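Local coordinates for staphylococcal nuclease domain-containing protein 1 (Drosophila melanogaster, PDB 2WAC) that cleaves both DNA and RNA as an endonuclease, works with the RNA-induced silencing complex, and through its Tudor domain binds peptides carrying symmetrically dimethylated arginines, at residues V2-T10 and F18-G26. Sequence-based numbering, arbitrary orientation.
Sequences VNYENVIVT and FFAQSVESG
Thr10 and Gln21 meet at about a right angle, the threonine methyl CG2 set against the amide carbon CD of Gln21 at 3.4 Å. Thr10 turns OG1 between its own backbone N and carbonyl carbon (chi1 55°), where it bonds to the carbonyl of Tyr88; Gln21, extended beyond CG, delivers NE2 to the carbonyl of Asp87. On the same face as Gln21, CG1 of Ile8 lies 4.0 Å from CG2 of Val23, the two side chains crossing squarely; beta-branched Ile8 suits a strand, and Val23 covers it from the turn that follows. Around Val9 and Ala20 the packing is apolar: the small Ala20 lets its CB lie 3.9 Å from CB of Val7, while Val9 brings CG1 to CB of Phe18, and both reach Leu163 of strand 159-164. Ile8 and Gln21 form a hydrogen-bonded antiparallel pair, Ile8 N to Gln21 O and Gln21 N to Ile8 O at 2.9 Å each, and Asn6 O accepts both Val23 N and a water that also meets Ser22 OG and Glu24 N. The chemistry thus divides this hairpin of the staphylococcal nuclease-like part: Val7, Val9 and Phe18 are buried with Ala20, whereas Thr10 and Gln21 hydrogen-bond two main-chain carbonyls of the dimethylarginine-binding region.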
ATOM      1  N   VAL A   2      18.079   6.982  13.129  1.00 31.06           N
ATOM      2  CA  VAL A   2      17.437   6.694  11.847  1.00 30.71           C
ATOM      3  C   VAL A   2      16.307   7.696  11.595  1.00 30.33           C
ATOM      4  O   VAL A   2      15.468   7.939  12.468  1.00 30.25           O
ATOM      5  CB  VAL A   2      16.914   5.230  11.775  1.00 30.78           C
ATOM      6  CG1 VAL A   2      16.033   5.013  10.547  1.00 30.73           C
ATOM      7  CG2 VAL A   2      18.076   4.244  11.770  1.00 30.90           C
ATOM      8  N   ASN A   3      16.315   8.278  10.400  1.00 29.87           N
ATOM      9  CA  ASN A   3      15.319   9.254   9.978  1.00 29.42           C
ATOM     10  C   ASN A   3      14.012   8.583   9.541  1.00 28.92           C
ATOM     11  O   ASN A   3      13.778   8.371   8.347  1.00 28.88           O
ATOM     12  CB  ASN A   3      15.899  10.110   8.842  1.00 29.52           C
ATOM     13  CG  ASN A   3      15.210  11.459   8.703  1.00 29.82           C
ATOM     14  OD1 ASN A   3      14.298  11.796   9.460  1.00 30.29           O
ATOM     15  ND2 ASN A   3      15.653  12.244   7.724  1.00 29.99           N
ATOM     16  N   TYR A   4      13.170   8.244  10.517  1.00 28.29           N
ATOM     17  CA  TYR A   4      11.868   7.625  10.248  1.00 27.65           C
ATOM     18  C   TYR A   4      10.881   8.635   9.666  1.00 27.06           C
ATOM     19  O   TYR A   4      10.913   9.816  10.017  1.00 26.94           O
ATOM     20  CB  TYR A   4      11.291   6.995  11.524  1.00 27.76           C
ATOM     21  CG  TYR A   4      11.971   5.705  11.931  1.00 28.23           C
ATOM     22  CD1 TYR A   4      11.582   4.486  11.377  1.00 28.79           C
ATOM     23  CD2 TYR A   4      13.008   5.703  12.865  1.00 28.84           C
ATOM     24  CE1 TYR A   4      12.206   3.298  11.740  1.00 29.16           C
ATOM     25  CE2 TYR A   4      13.642   4.515  13.235  1.00 29.21           C
ATOM     26  CZ  TYR A   4      13.234   3.318  12.667  1.00 29.38           C
ATOM     27  OH  TYR A   4      13.847   2.138  13.023  1.00 30.00           O
ATOM     28  N   GLU A   5      10.020   8.166   8.766  1.00 26.26           N
ATOM     29  CA  GLU A   5       8.930   8.986   8.249  1.00 25.55           C
ATOM     30  C   GLU A   5       7.628   8.577   8.927  1.00 24.83           C
ATOM     31  O   GLU A   5       7.287   7.393   8.979  1.00 24.59           O
ATOM     32  CB  GLU A   5       8.806   8.862   6.725  1.00 25.69           C
ATOM     33  CG  GLU A   5       7.856   9.890   6.092  1.00 26.45           C
ATOM     34  CD  GLU A   5       7.361   9.496   4.701  1.00 27.52           C
ATOM     35  OE1 GLU A   5       7.666   8.375   4.238  1.00 28.40           O
ATOM     36  OE2 GLU A   5       6.656  10.312   4.071  1.00 27.50           O
ATOM     37  N   ASN A   6       6.912   9.564   9.458  1.00 24.06           N
ATOM     38  CA  ASN A   6       5.612   9.324  10.072  1.00 23.41           C
ATOM     39  C   ASN A   6       4.545   9.166   8.997  1.00 22.94           C
ATOM     40  O   ASN A   6       4.218  10.120   8.289  1.00 22.90           O
ATOM     41  CB  ASN A   6       5.256  10.447  11.052  1.00 23.35           C
ATOM     42  CG  ASN A   6       6.140  10.448  12.293  1.00 23.44           C
ATOM     43  OD1 ASN A   6       6.381   9.405  12.903  1.00 22.93           O
ATOM     44  ND2 ASN A   6       6.615  11.627  12.679  1.00 23.57           N
ATOM     45  N   VAL A   7       4.031   7.946   8.862  1.00 22.47           N
ATOM     46  CA  VAL A   7       3.042   7.625   7.828  1.00 22.10           C
ATOM     47  C   VAL A   7       1.759   7.022   8.398  1.00 22.01           C
ATOM     48  O   VAL A   7       1.701   6.654   9.570  1.00 21.75           O
ATOM     49  CB  VAL A   7       3.605   6.653   6.739  1.00 22.06           C
ATOM     50  CG1 VAL A   7       4.847   7.232   6.067  1.00 21.85           C
ATOM     51  CG2 VAL A   7       3.889   5.269   7.319  1.00 21.88           C
ATOM     52  N   ILE A   8       0.739   6.938   7.545  1.00 22.07           N
ATOM     53  CA  ILE A   8      -0.467   6.160   7.809  1.00 22.15           C
ATOM     54  C   ILE A   8      -0.618   5.132   6.686  1.00 22.23           C
ATOM     55  O   ILE A   8      -0.576   5.489   5.506  1.00 22.30           O
ATOM     56  CB  ILE A   8      -1.728   7.062   7.879  1.00 22.26           C
ATOM     57  CG1 ILE A   8      -1.717   7.903   9.162  1.00 22.34           C
ATOM     58  CG2 ILE A   8      -3.014   6.225   7.785  1.00 22.24           C
ATOM     59  CD1 ILE A   8      -2.679   9.082   9.146  1.00 23.47           C
ATOM     60  N   VAL A   9      -0.783   3.862   7.049  1.00 22.27           N
ATOM     61  CA  VAL A   9      -0.957   2.803   6.054  1.00 22.34           C
ATOM     62  C   VAL A   9      -2.415   2.760   5.600  1.00 22.40           C
ATOM     63  O   VAL A   9      -3.320   2.545   6.407  1.00 22.44           O
ATOM     64  CB  VAL A   9      -0.482   1.422   6.578  1.00 22.29           C
ATOM     65  CG1 VAL A   9      -0.711   0.337   5.531  1.00 22.32           C
ATOM     66  CG2 VAL A   9       0.993   1.477   6.965  1.00 22.30           C
ATOM     67  N   THR A  10      -2.628   2.969   4.302  1.00 22.51           N
ATOM     68  CA  THR A  10      -3.973   3.144   3.750  1.00 22.54           C
ATOM     69  C   THR A  10      -4.495   1.951   2.945  1.00 22.69           C
ATOM     70  O   THR A  10      -5.710   1.784   2.795  1.00 22.67           O
ATOM     71  CB  THR A  10      -4.081   4.443   2.910  1.00 22.57           C
ATOM     72  OG1 THR A  10      -3.069   4.458   1.897  1.00 22.40           O
ATOM     73  CG2 THR A  10      -3.917   5.665   3.803  1.00 22.39           C
ATOM     74  N   PHE A  18       2.246  -2.528   0.585  1.00 22.04           N
ATOM     75  CA  PHE A  18       1.303  -1.619   1.223  1.00 21.75           C
ATOM     76  C   PHE A  18       1.474  -0.207   0.689  1.00 21.60           C
ATOM     77  O   PHE A  18       2.554   0.161   0.225  1.00 21.48           O
ATOM     78  CB  PHE A  18       1.456  -1.646   2.756  1.00 21.56           C
ATOM     79  CG  PHE A  18       2.815  -1.214   3.241  1.00 21.25           C
ATOM     80  CD1 PHE A  18       3.847  -2.139   3.380  1.00 20.44           C
ATOM     81  CD2 PHE A  18       3.064   0.120   3.560  1.00 20.79           C
ATOM     82  CE1 PHE A  18       5.109  -1.743   3.822  1.00 20.47           C
ATOM     83  CE2 PHE A  18       4.321   0.527   3.998  1.00 20.70           C
ATOM     84  CZ  PHE A  18       5.345  -0.407   4.132  1.00 20.07           C
ATOM     85  N   PHE A  19       0.398   0.572   0.750  1.00 21.45           N
ATOM     86  CA  PHE A  19       0.448   1.986   0.415  1.00 21.44           C
ATOM     87  C   PHE A  19       0.404   2.812   1.689  1.00 21.59           C
ATOM     88  O   PHE A  19      -0.375   2.522   2.603  1.00 21.67           O
ATOM     89  CB  PHE A  19      -0.719   2.373  -0.497  1.00 21.39           C
ATOM     90  CG  PHE A  19      -0.588   1.869  -1.906  1.00 20.97           C
ATOM     91  CD1 PHE A  19      -0.838   0.534  -2.211  1.00 21.17           C
ATOM     92  CD2 PHE A  19      -0.237   2.736  -2.935  1.00 20.53           C
ATOM     93  CE1 PHE A  19      -0.726   0.066  -3.520  1.00 21.03           C
ATOM     94  CE2 PHE A  19      -0.122   2.280  -4.241  1.00 20.82           C
ATOM     95  CZ  PHE A  19      -0.367   0.941  -4.535  1.00 20.90           C
ATOM     96  N   ALA A  20       1.241   3.842   1.742  1.00 21.68           N
ATOM     97  CA  ALA A  20       1.298   4.726   2.898  1.00 21.89           C
ATOM     98  C   ALA A  20       1.193   6.194   2.491  1.00 22.05           C
ATOM     99  O   ALA A  20       1.746   6.604   1.470  1.00 21.98           O
ATOM    100  CB  ALA A  20       2.578   4.482   3.689  1.00 21.71           C
ATOM    101  N   GLN A  21       0.469   6.967   3.298  1.00 22.37           N
ATOM    102  CA  GLN A  21       0.412   8.420   3.160  1.00 22.82           C
ATOM    103  C   GLN A  21       1.335   9.063   4.186  1.00 23.17           C
ATOM    104  O   GLN A  21       1.453   8.577   5.308  1.00 23.13           O
ATOM    105  CB  GLN A  21      -1.010   8.938   3.398  1.00 22.68           C
ATOM    106  CG  GLN A  21      -2.029   8.585   2.325  1.00 22.92           C
ATOM    107  CD  GLN A  21      -3.462   8.880   2.759  1.00 23.11           C
ATOM    108  OE1 GLN A  21      -3.733   9.118   3.938  1.00 23.42           O
ATOM    109  NE2 GLN A  21      -4.387   8.848   1.807  1.00 23.07           N
ATOM    110  N   SER A  22       1.974  10.164   3.800  1.00 23.73           N
ATOM    111  CA  SER A  22       2.750  10.981   4.729  1.00 24.45           C
ATOM    112  C   SER A  22       1.803  11.759   5.650  1.00 24.96           C
ATOM    113  O   SER A  22       0.837  12.364   5.181  1.00 24.91           O
ATOM    114  CB  SER A  22       3.652  11.943   3.950  1.00 24.35           C
ATOM    115  OG  SER A  22       4.286  12.872   4.808  1.00 24.47           O
ATOM    116  N   VAL A  23       2.079  11.739   6.953  1.00 25.70           N
ATOM    117  CA  VAL A  23       1.226  12.428   7.933  1.00 26.49           C
ATOM    118  C   VAL A  23       1.204  13.953   7.728  1.00 27.06           C
ATOM    119  O   VAL A  23       0.158  14.588   7.894  1.00 27.10           O
ATOM    120  CB  VAL A  23       1.586  12.043   9.404  1.00 26.46           C
ATOM    121  CG1 VAL A  23       0.916  12.974  10.412  1.00 26.44           C
ATOM    122  CG2 VAL A  23       1.189  10.598   9.685  1.00 26.53           C
ATOM    123  N   GLU A  24       2.340  14.531   7.341  1.00 27.82           N
ATOM    124  CA  GLU A  24       2.423  15.980   7.124  1.00 28.53           C
ATOM    125  C   GLU A  24       1.843  16.447   5.779  1.00 28.83           C
ATOM    126  O   GLU A  24       1.808  17.649   5.498  1.00 28.88           O
ATOM    127  CB  GLU A  24       3.857  16.499   7.322  1.00 28.68           C
ATOM    128  CG  GLU A  24       4.849  16.130   6.226  1.00 29.42           C
ATOM    129  CD  GLU A  24       5.929  17.184   6.044  1.00 30.37           C
ATOM    130  OE1 GLU A  24       5.592  18.317   5.633  1.00 30.70           O
ATOM    131  OE2 GLU A  24       7.113  16.880   6.302  1.00 30.86           O
ATOM    132  N   SER A  25       1.392  15.499   4.959  1.00 29.10           N
ATOM    133  CA  SER A  25       0.709  15.813   3.704  1.00 29.35           C
ATOM    134  C   SER A  25      -0.808  15.619   3.817  1.00 29.42           C
ATOM    135  O   SER A  25      -1.534  15.746   2.827  1.00 29.42           O
ATOM    136  CB  SER A  25       1.276  14.975   2.552  1.00 29.38           C
ATOM    137  OG  SER A  25       2.548  15.454   2.149  1.00 29.50           O
ATOM    138  N   GLY A  26      -1.273  15.322   5.031  1.00 29.43           N
ATOM    139  CA  GLY A  26      -2.692  15.081   5.306  1.00 29.37           C
ATOM    140  C   GLY A  26      -3.609  16.233   4.936  1.00 29.33           C
ATOM    141  O   GLY A  26      -4.670  16.022   4.340  1.00 29.33           O
TER
HETATM  142  O   HOH W   1       5.080  13.038   7.865  1.00 32.90           O